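PDB 5VUG: uncharacterized protein Rv2277c from Mycobacterium tuberculosis, which is of unknown function but carries a glycerophosphodiester phosphodiesterase domain with a TIM-barrel fold, and probably hydrolyses phosphoric diesters. Local coordinates for residues Trp87-Pro92 with Gly96-Gln101; Leu56-Pro59 with Thr64-Asp67; Ala233-Phe238 with Ile263-Val268; Pro11-His16 with Asp255-Ala260; Gln111-Thr116 with Thr143-Ala148. One frame throughout, in Å; residues are numbered along the deposited sequence.

The contacts map a TIM barrel from its closure to a peripheral loop. Contacts 3 and 4 interlock along neighbouring strands 267-270 and 12-16, where Asp266 O lies 2.8 Å from Met12 N, centres about 12 Å apart. Contacts 1 and 2 belong to one long excursion of the chain, joined by Asn88 ND2 at 2.9 Å from Thr64 O. Contact 2 also meets contact 5, with Leu56 CD1 3.5 Å from Ala112 CB. Glycerol, probably from the crystallisation liquor, hydrogen-bonds His16 NE2 in contact 4, and a glycerol lies about 6 Å from the Arg58 side chain of contact 2. Calcium lies about 12 Å from the side chains of Ile13 and Ala147.

Contact 1: residues Trp87-Pro92 with Gly96-Gln101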
# COMPACT_ATOMS: atom_id res chain seq x y z
N TRP A 87 -21.00 32.21 3.62
CA TRP A 87 -22.43 31.93 3.49
C TRP A 87 -22.84 30.68 4.24
O TRP A 87 -23.94 30.63 4.81
CB TRP A 87 -22.75 31.76 2.01
CG TRP A 87 -24.21 31.71 1.70
CD1 TRP A 87 -24.95 30.61 1.34
CD2 TRP A 87 -25.11 32.81 1.67
NE1 TRP A 87 -26.25 30.97 1.11
CE2 TRP A 87 -26.37 32.32 1.30
CE3 TRP A 87 -24.96 34.18 1.93
CZ2 TRP A 87 -27.48 33.14 1.18
CZ3 TRP A 87 -26.07 34.99 1.81
CH2 TRP A 87 -27.31 34.47 1.44
N ASN A 88 -21.99 29.66 4.25
CA ASN A 88 -22.32 28.35 4.81
C ASN A 88 -21.51 28.01 6.06
O ASN A 88 -21.61 26.88 6.56
CB ASN A 88 -22.18 27.27 3.75
CG ASN A 88 -23.28 27.36 2.71
OD1 ASN A 88 -24.42 27.74 3.03
ND2 ASN A 88 -22.96 27.03 1.45
N PHE A 89 -20.72 28.95 6.57
CA PHE A 89 -19.93 28.68 7.77
C PHE A 89 -20.85 28.45 8.96
O PHE A 89 -21.80 29.21 9.19
CB PHE A 89 -18.99 29.85 8.04
CG PHE A 89 -18.13 29.67 9.27
CD1 PHE A 89 -16.88 29.07 9.17
CD2 PHE A 89 -18.57 30.08 10.52
CE1 PHE A 89 -16.09 28.90 10.29
CE2 PHE A 89 -17.79 29.91 11.63
CZ PHE A 89 -16.54 29.33 11.52
N THR A 90 -20.57 27.41 9.74
CA THR A 90 -21.27 27.21 11.00
C THR A 90 -20.26 27.06 12.13
O THR A 90 -19.15 26.56 11.92
CB THR A 90 -22.22 26.00 10.98
OG1 THR A 90 -21.48 24.80 10.79
CG2 THR A 90 -23.24 26.14 9.85
N THR A 91 -20.66 27.53 13.33
CA THR A 91 -19.95 27.32 14.58
C THR A 91 -20.60 26.17 15.32
O THR A 91 -21.83 26.16 15.47
CB THR A 91 -20.04 28.58 15.44
OG1 THR A 91 -19.35 29.66 14.80
CG2 THR A 91 -19.43 28.34 16.81
N PRO A 92 -19.83 25.18 15.79
CA PRO A 92 -20.44 23.99 16.39
C PRO A 92 -21.32 24.34 17.58
O PRO A 92 -21.05 25.28 18.34
CB PRO A 92 -19.23 23.16 16.82
CG PRO A 92 -18.13 23.61 15.92
CD PRO A 92 -18.36 25.08 15.71
N GLY A 96 -27.56 28.34 12.99
CA GLY A 96 -27.55 29.41 12.01
C GLY A 96 -26.20 29.56 11.32
O GLY A 96 -25.26 28.79 11.51
N HIS A 97 -26.14 30.61 10.50
CA HIS A 97 -24.96 30.92 9.70
C HIS A 97 -24.53 32.34 10.05
O HIS A 97 -25.01 33.32 9.44
CB HIS A 97 -25.26 30.76 8.21
CG HIS A 97 -25.65 29.36 7.83
ND1 HIS A 97 -26.96 28.96 7.70
CD2 HIS A 97 -24.89 28.27 7.57
CE1 HIS A 97 -27.00 27.68 7.36
NE2 HIS A 97 -25.76 27.24 7.27
N PRO A 98 -23.64 32.51 11.02
CA PRO A 98 -23.39 33.85 11.57
C PRO A 98 -22.79 34.84 10.59
O PRO A 98 -22.84 36.05 10.84
CB PRO A 98 -22.45 33.59 12.76
CG PRO A 98 -21.81 32.26 12.45
CD PRO A 98 -22.86 31.47 11.72
N TYR A 99 -22.21 34.39 9.48
CA TYR A 99 -21.61 35.31 8.53
C TYR A 99 -22.50 35.63 7.33
O TYR A 99 -22.09 36.38 6.45
CB TYR A 99 -20.21 34.84 8.10
CG TYR A 99 -19.25 34.84 9.26
CD1 TYR A 99 -18.62 36.01 9.67
CD2 TYR A 99 -18.99 33.68 9.99
CE1 TYR A 99 -17.76 36.02 10.75
CE2 TYR A 99 -18.13 33.68 11.07
CZ TYR A 99 -17.51 34.85 11.45
OH TYR A 99 -16.65 34.87 12.53
N ARG A 100 -23.73 35.10 7.29
CA ARG A 100 -24.67 35.57 6.28
C ARG A 100 -25.04 37.03 6.49
O ARG A 100 -25.38 37.73 5.53
CB ARG A 100 -25.94 34.72 6.27
CG ARG A 100 -25.68 33.36 5.74
CD ARG A 100 -26.92 32.69 5.20
NE ARG A 100 -26.53 31.37 4.76
CZ ARG A 100 -27.36 30.38 4.47
NH1 ARG A 100 -28.68 30.54 4.57
NH2 ARG A 100 -26.85 29.22 4.08
N GLN A 101 -24.97 37.51 7.73
CA GLN A 101 -25.27 38.90 8.03
C GLN A 101 -24.03 39.75 8.22
O GLN A 101 -24.15 40.97 8.37
CB GLN A 101 -26.16 38.99 9.28
CG GLN A 101 -26.98 37.73 9.57
CD GLN A 101 -27.91 37.34 8.43
OE1 GLN A 101 -28.26 38.16 7.58
NE2 GLN A 101 -28.31 36.07 8.40
O HOH W 1 -22.09 31.78 8.34
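Trp87 swings its indole away from its own backbone nitrogen (chi1 -170°) while Arg100 runs extended from CG to NE, and together these settings lay the guanidinium over the indole. The two planes are 17° apart with centres separated by 3.9 Å, a flat stack with cation-pi character in which Arg100 CD also makes a CH-pi contact with the six-membered ring. The other face of the guanidinium is taken by the His97 imidazole, whose ND1 stands 3.5 Å above the guanidinium plane. Two hydrogen bonds close to the guanidinium plane fix the rotation of the group: Arg100 NE reaches Trp87 O at 2.7 Å, almost straight, and Arg100 NH2 reaches Asn88 OD1 at 3.0 Å, nearly along the C=O axis but bent to 138° at the hydrogen. Farther along, Tyr99 turns its edge to the Phe89 face in an offset edge-to-face pair, planes at 77°. A water bridges the backbones beside it, donating to Phe89 O and accepting from Tyr99 N. His97 to Arg100 form a type I beta turn. The whole lies at the surface, between helix 77-80 and helix 109-114, with the Asn88 amide nitrogen held by Thr64 and Tyr99 resting on Phe23 and Pro24.

Contact 2: residues Leu56-Pro59 with Thr64-Asp67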
# COMPACT_ATOMS: atom_id res chain seq x y z
N LEU A 56 -8.69 33.48 -3.52
CA LEU A 56 -8.65 32.37 -2.57
C LEU A 56 -9.99 31.66 -2.58
O LEU A 56 -11.02 32.26 -2.27
CB LEU A 56 -8.32 32.84 -1.16
CG LEU A 56 -7.01 33.61 -0.95
CD1 LEU A 56 -6.71 33.68 0.54
CD2 LEU A 56 -5.85 32.95 -1.71
N TYR A 57 -9.98 30.37 -2.94
CA TYR A 57 -11.19 29.55 -2.93
C TYR A 57 -10.77 28.10 -3.10
O TYR A 57 -9.95 27.79 -3.97
CB TYR A 57 -12.19 29.98 -4.02
CG TYR A 57 -13.54 29.35 -3.77
CD1 TYR A 57 -14.34 29.77 -2.71
CD2 TYR A 57 -14.01 28.31 -4.57
CE1 TYR A 57 -15.56 29.19 -2.45
CE2 TYR A 57 -15.24 27.72 -4.32
CZ TYR A 57 -16.00 28.16 -3.25
OH TYR A 57 -17.22 27.60 -2.94
N ARG A 58 -11.30 27.21 -2.26
CA ARG A 58 -10.90 25.80 -2.28
C ARG A 58 -11.82 24.89 -3.09
O ARG A 58 -11.34 24.10 -3.91
CB ARG A 58 -10.67 25.29 -0.85
CG ARG A 58 -10.37 23.81 -0.72
CD ARG A 58 -11.58 22.97 -0.35
NE ARG A 58 -12.34 23.47 0.81
CZ ARG A 58 -13.49 22.92 1.19
NH1 ARG A 58 -13.97 21.88 0.52
NH2 ARG A 58 -14.16 23.39 2.23
N PRO A 59 -13.14 24.94 -2.90
CA PRO A 59 -14.01 23.97 -3.60
C PRO A 59 -14.02 24.18 -5.11
O PRO A 59 -13.64 25.23 -5.64
CB PRO A 59 -15.39 24.25 -3.00
CG PRO A 59 -15.11 24.83 -1.66
CD PRO A 59 -13.90 25.69 -1.88
N THR A 64 -20.49 25.79 -2.83
CA THR A 64 -20.15 25.07 -1.60
C THR A 64 -20.01 26.02 -0.42
O THR A 64 -20.46 25.71 0.69
CB THR A 64 -18.88 24.25 -1.82
OG1 THR A 64 -19.12 23.29 -2.86
CG2 THR A 64 -18.49 23.51 -0.54
N LEU A 65 -19.44 27.21 -0.65
CA LEU A 65 -19.17 28.13 0.45
C LEU A 65 -19.71 29.55 0.24
O LEU A 65 -19.50 30.40 1.12
CB LEU A 65 -17.66 28.19 0.74
CG LEU A 65 -17.01 26.85 1.09
CD1 LEU A 65 -15.48 27.02 1.13
CD2 LEU A 65 -17.52 26.32 2.42
N THR A 66 -20.37 29.83 -0.88
CA THR A 66 -20.82 31.20 -1.16
C THR A 66 -22.29 31.20 -1.57
O THR A 66 -22.94 30.15 -1.71
CB THR A 66 -19.99 31.90 -2.25
OG1 THR A 66 -20.45 31.49 -3.55
CG2 THR A 66 -18.48 31.60 -2.13
N ASP A 67 -22.81 32.41 -1.78
CA ASP A 67 -24.15 32.61 -2.30
C ASP A 67 -24.22 32.59 -3.82
O ASP A 67 -25.29 32.84 -4.38
CB ASP A 67 -24.77 33.89 -1.73
CG ASP A 67 -23.88 35.11 -1.89
OD1 ASP A 67 -22.65 34.98 -1.87
OD2 ASP A 67 -24.43 36.22 -2.04
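Pro59 and Thr64 bring the two backbones closest, CA atoms 6.6 Å apart, and neither segment makes a regular strand pairing with the other. Both belong to the excursion of the TIM barrel that follows strand 54-56, itself antiparallel to barrel strand 41-48; its place in the chain, before helix 109-114, is consistent with the insertion that glycerophosphodiester phosphodiesterases carry between a barrel strand and the next helix. Tyr57 reaches from one segment to the other. With CG anti to N (chi1 -166°), the phenol is sent across to 64-67, where OH accepts a hydrogen bond from Leu65 N at 3.2 Å, bent to 138° at the hydrogen. The same hydroxyl bonds to Asp61 O, so it is gripped from both the intervening turn and the second segment. Beside it, Tyr57 CE1 lies 3.8 Å from Thr66 CG2, approaching obliquely. Thr66 itself is held by its OG1, bonded to Leu62 O. The apolar half is carried by Pro59, which crosses Leu65 at about a right angle and also packs on Thr64, CB to CB at 3.7 Å. Arg58 bends at chi2 and chi3 so that its guanidinium lies over Pro59 CG, with NE in a salt bridge to Glu25. Leu65 CD1 ends between proline carbons, 3.6 Å from Pro59 CG and 3.7 Å from Pro59 CD.

Contact 3: residues Ala233-Phe238 with Ile263-Val268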
# COMPACT_ATOMS: atom_id res chain seq x y z
N ALA A 233 12.18 7.43 11.61
CA ALA A 233 13.00 6.95 10.50
C ALA A 233 12.67 7.68 9.20
O ALA A 233 13.59 8.05 8.45
CB ALA A 233 12.82 5.44 10.33
N SER A 234 11.39 7.88 8.90
CA SER A 234 11.06 8.53 7.64
C SER A 234 11.39 10.02 7.67
O SER A 234 11.80 10.58 6.65
CB SER A 234 9.61 8.25 7.23
OG SER A 234 8.68 8.82 8.12
N VAL A 235 11.23 10.68 8.82
CA VAL A 235 11.65 12.08 8.92
C VAL A 235 13.15 12.19 8.65
O VAL A 235 13.59 13.04 7.87
CB VAL A 235 11.26 12.69 10.28
CG1 VAL A 235 11.89 14.06 10.44
CG2 VAL A 235 9.74 12.78 10.39
N ASP A 236 13.94 11.32 9.28
CA ASP A 236 15.38 11.34 9.06
C ASP A 236 15.74 11.08 7.61
O ASP A 236 16.66 11.70 7.07
CB ASP A 236 16.07 10.33 9.97
CG ASP A 236 17.55 10.16 9.64
OD1 ASP A 236 17.89 9.29 8.80
OD2 ASP A 236 18.37 10.91 10.21
N CYS A 237 15.04 10.15 6.96
CA CYS A 237 15.26 9.91 5.53
C CYS A 237 15.07 11.19 4.72
O CYS A 237 15.90 11.54 3.88
CB CYS A 237 14.34 8.79 5.03
SG CYS A 237 14.04 8.76 3.25
N PHE A 238 13.97 11.92 4.98
CA PHE A 238 13.71 13.15 4.23
C PHE A 238 14.75 14.22 4.52
O PHE A 238 15.22 14.90 3.60
CB PHE A 238 12.31 13.68 4.54
CG PHE A 238 11.21 13.08 3.70
CD1 PHE A 238 10.89 11.74 3.81
CD2 PHE A 238 10.50 13.87 2.80
CE1 PHE A 238 9.87 11.20 3.03
CE2 PHE A 238 9.48 13.34 2.03
CZ PHE A 238 9.17 12.00 2.14
N ILE A 263 8.72 13.42 16.73
CA ILE A 263 9.52 13.02 15.57
C ILE A 263 10.18 14.20 14.86
O ILE A 263 10.97 13.99 13.93
CB ILE A 263 8.72 12.13 14.59
CG1 ILE A 263 7.62 12.94 13.88
CG2 ILE A 263 8.13 10.95 15.33
CD1 ILE A 263 6.76 12.10 12.95
N GLY A 264 9.89 15.43 15.27
CA GLY A 264 10.58 16.57 14.71
C GLY A 264 10.08 17.06 13.37
O GLY A 264 10.89 17.54 12.56
N LEU A 265 8.79 16.94 13.08
CA LEU A 265 8.26 17.58 11.89
C LEU A 265 8.50 19.08 11.95
O LEU A 265 8.37 19.71 13.00
CB LEU A 265 6.76 17.33 11.76
CG LEU A 265 6.29 15.89 11.56
CD1 LEU A 265 4.78 15.86 11.31
CD2 LEU A 265 7.05 15.21 10.42
N ASP A 266 8.86 19.66 10.81
CA ASP A 266 9.11 21.10 10.75
C ASP A 266 7.84 21.90 10.95
O ASP A 266 7.89 23.04 11.44
CB ASP A 266 9.76 21.48 9.42
CG ASP A 266 11.13 20.88 9.26
OD1 ASP A 266 12.11 21.47 9.77
OD2 ASP A 266 11.22 19.80 8.66
N ALA A 267 6.69 21.33 10.57
CA ALA A 267 5.44 22.08 10.59
C ALA A 267 4.27 21.11 10.73
O ALA A 267 4.37 19.93 10.35
CB ALA A 267 5.27 22.87 9.28
N VAL A 268 3.17 21.63 11.27
CA VAL A 268 1.89 20.92 11.33
C VAL A 268 0.80 21.81 10.74
O VAL A 268 0.78 23.03 10.98
CB VAL A 268 1.51 20.48 12.76
CG1 VAL A 268 2.48 19.42 13.26
CG2 VAL A 268 1.48 21.68 13.73
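Apolar contact comes first, and one residue of the helix makes all of it: Val235 presents both methyls to 263-268. Its chi1 of 171° leaves CG2 on the backbone-nitrogen side and CG1 beside the carbonyl carbon; both branches touch Ile263, CG2 going on to Leu265 and CG1 lying at the carbonyls. CG2 of Val235 meets Leu265 CD2 at 3.6 Å, the side chains crossing at about a right angle, and Ile263 CD1 at 4.0 Å. Trp230, in the loop before the helix, touches both Val235 and Ile263 and extends this apolar patch.

Contacts with backbone oxygens form the second kind. Val235 CG1 lies 3.6 Å from Ile263 O and 4.2 Å from Gly264 O, van der Waals approaches and nothing more, since no hydrogen bond crosses between the segments. The carbonyls are brought here by a Schellman motif: Gly264, with phi at 80°, is the first residue to leave helix 254-263. The chain then turns through Leu265 into strand 267-270. Strand 245-249, helix 254-263 and strand 267-270 thus make a beta-alpha-beta crossover of the TIM barrel, and helix 232-239, which precedes strand 245-249 in the chain, packs against the turn where that crossover re-enters the sheet.

Covalent and polar ties flank the patch. Cys237 forms a disulfide with Cys192, holding the helix on a side that makes no contact with 263-268. Within the helix, Cys237 N bonds to Ala233 O and Phe238 N to Ser234 O, each at 3.0 Å. On the strand side, Asp266 OD2 accepts a hydrogen bond from Val246 N, a link to strand 245-249.

Contact 4: residues Pro11-His16 with Asp255-Ala260; sequences PMIVAH and DDYRLA
The phenol of Tyr257 is the flat group that the first strand meets: Pro11 CD and Ile13 CD1 both reach it obliquely, while the ring of Trp279 stacks on it from outside the two segments. A chi1 of 180° extends the ring off helix 254-263 toward the start of strand 12-16. Pro11 CD comes to 3.9 Å from Tyr257 OH, and Ile13 CD1 to 4.2 Å from Tyr257 CE1, the isoleucine crossing the tyrosine side chain at about a right angle. The hydroxyl gets its polar link through a water, which lies 2.8 Å from Tyr257 OH and donates to Pro11 O over a like distance.

This is the closure of the TIM barrel. The first strand, 12-16, runs parallel to the last, 267-270, and helix 254-263, which leads into that last strand, packs against the residues where the first begins. One turn on from Tyr257, Ala260 adds a looser contact, its CB 4.4 Å from Pro11 CG, and Ala260 also touches Val268. At the other end of the strand, well away from the helix, His16 ND1 is hydrogen-bonded to Asp271 OD1.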
# COMPACT_ATOMS: atom_id res chain seq x y z
N PRO A 11 7.20 22.29 16.26
CA PRO A 11 6.83 22.43 14.84
C PRO A 11 6.15 23.77 14.60
O PRO A 11 5.46 24.31 15.47
CB PRO A 11 5.85 21.27 14.62
CG PRO A 11 6.18 20.28 15.72
CD PRO A 11 6.59 21.12 16.89
N MSE A 12 6.37 24.33 13.41
CA MSE A 12 5.61 25.50 12.97
C MSE A 12 4.13 25.19 12.95
O MSE A 12 3.72 24.13 12.45
CB MSE A 12 6.03 25.91 11.56
CG MSE A 12 7.39 26.56 11.45
SE MSE A 12 7.96 26.51 9.59
CE MSE A 12 6.40 27.38 8.78
N ILE A 13 3.31 26.12 13.44
CA ILE A 13 1.86 25.99 13.34
C ILE A 13 1.41 26.69 12.06
O ILE A 13 1.55 27.91 11.93
CB ILE A 13 1.15 26.60 14.56
CG1 ILE A 13 1.67 25.97 15.86
CG2 ILE A 13 -0.36 26.44 14.41
CD1 ILE A 13 1.51 24.47 15.93
N VAL A 14 0.84 25.92 11.12
CA VAL A 14 0.42 26.46 9.83
C VAL A 14 -1.10 26.40 9.75
O VAL A 14 -1.70 25.34 9.92
CB VAL A 14 1.07 25.70 8.65
CG1 VAL A 14 0.60 26.27 7.31
CG2 VAL A 14 2.60 25.76 8.75
N ALA A 15 -1.74 27.55 9.50
CA ALA A 15 -3.20 27.63 9.48
C ALA A 15 -3.75 27.08 8.17
O ALA A 15 -3.57 27.68 7.11
CB ALA A 15 -3.66 29.07 9.69
N HIS A 16 -4.46 25.95 8.25
CA HIS A 16 -4.98 25.28 7.06
C HIS A 16 -6.17 26.05 6.48
O HIS A 16 -7.21 26.16 7.13
CB HIS A 16 -5.42 23.87 7.44
CG HIS A 16 -5.85 23.04 6.27
ND1 HIS A 16 -6.93 22.19 6.33
CD2 HIS A 16 -5.35 22.93 5.01
CE1 HIS A 16 -7.08 21.59 5.16
NE2 HIS A 16 -6.13 22.02 4.34
N ASP A 255 -2.87 14.35 20.38
CA ASP A 255 -2.04 13.19 20.10
C ASP A 255 -1.30 13.34 18.78
O ASP A 255 -0.12 12.98 18.67
CB ASP A 255 -2.91 11.94 20.11
CG ASP A 255 -3.73 11.84 21.38
OD1 ASP A 255 -3.14 11.51 22.43
OD2 ASP A 255 -4.94 12.15 21.34
N ASP A 256 -1.97 13.90 17.77
CA ASP A 256 -1.29 14.22 16.52
C ASP A 256 -0.15 15.19 16.76
O ASP A 256 0.96 15.02 16.23
CB ASP A 256 -2.29 14.84 15.54
CG ASP A 256 -3.36 13.88 15.07
OD1 ASP A 256 -3.15 12.64 15.12
OD2 ASP A 256 -4.41 14.38 14.61
N TYR A 257 -0.41 16.26 17.53
CA TYR A 257 0.65 17.23 17.81
C TYR A 257 1.82 16.58 18.54
O TYR A 257 2.98 16.82 18.19
CB TYR A 257 0.11 18.42 18.60
CG TYR A 257 1.19 19.42 18.91
CD1 TYR A 257 1.69 20.27 17.91
CD2 TYR A 257 1.76 19.50 20.18
CE1 TYR A 257 2.70 21.18 18.18
CE2 TYR A 257 2.76 20.40 20.46
CZ TYR A 257 3.23 21.23 19.47
OH TYR A 257 4.22 22.12 19.78
N ARG A 258 1.54 15.74 19.54
CA ARG A 258 2.61 15.09 20.28
C ARG A 258 3.47 14.22 19.38
O ARG A 258 4.71 14.20 19.51
CB ARG A 258 2.04 14.26 21.42
CG ARG A 258 1.47 15.12 22.51
CD ARG A 258 0.77 14.32 23.57
NE ARG A 258 0.14 15.22 24.52
CZ ARG A 258 -0.80 14.87 25.39
NH1 ARG A 258 -1.23 13.61 25.44
NH2 ARG A 258 -1.31 15.78 26.21
N LEU A 259 2.85 13.49 18.45
CA LEU A 259 3.62 12.69 17.51
C LEU A 259 4.52 13.57 16.65
O LEU A 259 5.73 13.32 16.54
CB LEU A 259 2.69 11.84 16.64
CG LEU A 259 3.32 11.07 15.49
CD1 LEU A 259 4.36 10.05 15.99
CD2 LEU A 259 2.24 10.37 14.68
N ALA A 260 3.95 14.63 16.07
CA ALA A 260 4.72 15.54 15.21
C ALA A 260 5.89 16.15 15.97
O ALA A 260 7.00 16.28 15.43
CB ALA A 260 3.81 16.66 14.71
O HOH W 2 4.32 24.31 18.07

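Contact 5: residues Gln111-Thr116 with Thr143-Ala148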
# COMPACT_ATOMS: atom_id res chain seq x y z
N GLN A 111 -4.67 40.62 -1.97
CA GLN A 111 -5.20 41.09 -0.69
C GLN A 111 -4.74 40.19 0.45
O GLN A 111 -4.40 40.68 1.54
CB GLN A 111 -6.73 41.13 -0.71
CG GLN A 111 -7.34 42.32 -1.42
CD GLN A 111 -8.85 42.18 -1.60
OE1 GLN A 111 -9.35 41.11 -1.95
NE2 GLN A 111 -9.57 43.27 -1.38
N ALA A 112 -4.79 38.88 0.23
CA ALA A 112 -4.37 37.93 1.26
C ALA A 112 -2.90 38.12 1.63
O ALA A 112 -2.55 38.11 2.82
CB ALA A 112 -4.58 36.51 0.74
N ILE A 113 -2.04 38.30 0.63
CA ILE A 113 -0.62 38.55 0.89
C ILE A 113 -0.46 39.79 1.76
O ILE A 113 0.29 39.79 2.74
CB ILE A 113 0.15 38.68 -0.44
CG1 ILE A 113 0.19 37.33 -1.15
CG2 ILE A 113 1.56 39.22 -0.21
CD1 ILE A 113 0.60 37.40 -2.58
N GLY A 114 -1.19 40.86 1.42
CA GLY A 114 -1.12 42.09 2.19
C GLY A 114 -1.64 41.98 3.61
O GLY A 114 -1.27 42.79 4.47
N ALA A 115 -2.50 40.99 3.88
CA ALA A 115 -3.04 40.76 5.21
C ALA A 115 -2.12 39.91 6.07
O ALA A 115 -2.50 39.56 7.19
CB ALA A 115 -4.42 40.09 5.13
N THR A 116 -0.93 39.56 5.57
CA THR A 116 -0.01 38.78 6.36
C THR A 116 1.26 39.58 6.61
O THR A 116 1.64 40.44 5.80
CB THR A 116 0.36 37.45 5.69
OG1 THR A 116 0.96 37.70 4.41
CG2 THR A 116 -0.87 36.58 5.50
N THR A 143 5.58 37.87 -8.12
CA THR A 143 6.68 38.71 -8.60
C THR A 143 6.43 40.17 -8.29
O THR A 143 7.31 40.86 -7.75
CB THR A 143 6.84 38.54 -10.12
OG1 THR A 143 7.29 37.22 -10.43
CG2 THR A 143 7.84 39.55 -10.66
N ARG A 144 5.24 40.67 -8.63
CA ARG A 144 4.95 42.09 -8.48
C ARG A 144 4.85 42.50 -7.02
O ARG A 144 5.25 43.62 -6.67
CB ARG A 144 3.68 42.44 -9.25
CG ARG A 144 3.40 43.92 -9.32
CD ARG A 144 2.29 44.22 -10.30
NE ARG A 144 1.26 43.19 -10.26
CZ ARG A 144 0.36 43.08 -9.29
NH1 ARG A 144 0.36 43.95 -8.28
NH2 ARG A 144 -0.54 42.10 -9.33
N THR A 145 4.33 41.63 -6.16
CA THR A 145 4.25 41.95 -4.74
C THR A 145 5.56 41.72 -4.00
O THR A 145 5.70 42.20 -2.87
CB THR A 145 3.16 41.13 -4.04
OG1 THR A 145 3.48 39.73 -4.11
CG2 THR A 145 1.80 41.39 -4.66
N GLY A 146 6.51 40.99 -4.59
CA GLY A 146 7.73 40.65 -3.89
C GLY A 146 7.57 39.54 -2.87
O GLY A 146 8.46 39.35 -2.04
N ALA A 147 6.47 38.80 -2.92
CA ALA A 147 6.21 37.75 -1.96
C ALA A 147 6.72 36.39 -2.41
O ALA A 147 6.55 35.41 -1.69
CB ALA A 147 4.72 37.67 -1.63
N ALA A 148 7.35 36.30 -3.59
CA ALA A 148 7.82 35.00 -4.05
C ALA A 148 8.82 34.39 -3.08
O ALA A 148 8.86 33.16 -2.92
CB ALA A 148 8.42 35.09 -5.46
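Ile113 carries its segment's whole share of the contact with Thr145 and Ala147. From CB, which is directed at 143-148 and lies 4.8 Å from Ala147 CB, the side chain divides. The CG2 branch runs straight to the alanine methyl, 3.8 Å from Ala147 CB. The CG1 branch sits on the side of the backbone N (chi1 -68°) and remains 4.6 Å from Ala147 CB. Beyond it, chi2 of 165° stretches the chain so that CD1 comes to 4.0 Å from Thr145 OG1. Around the two segments, Val141 and Leu142 of helix 134-145 and Leu122 of strand 121-125 also touch Ile113.

The contact joins the C-terminal ends of two successive outer helices of the TIM barrel, 109-114 and 134-145, with strand 121-125 between them in the chain. Each end is tied off locally. Ile113 O accepts from both Thr116 OG1, at 2.8 Å, and Thr116 N, from the same face of its plane. Gly146 takes positive phi as the second helix stops, and Thr145 OG1 bonds back to Val141 O while accepting a weak bond from Ala147 N.

A salt bridge from Arg144 NH1 to Glu110 OE1 gives the two helices a polar link nearby. Between 111-116 and 143-148 themselves no hydrogen bond forms, so their contact is van der Waals packing of Ile113, over a modest 106 Å² of buried surface.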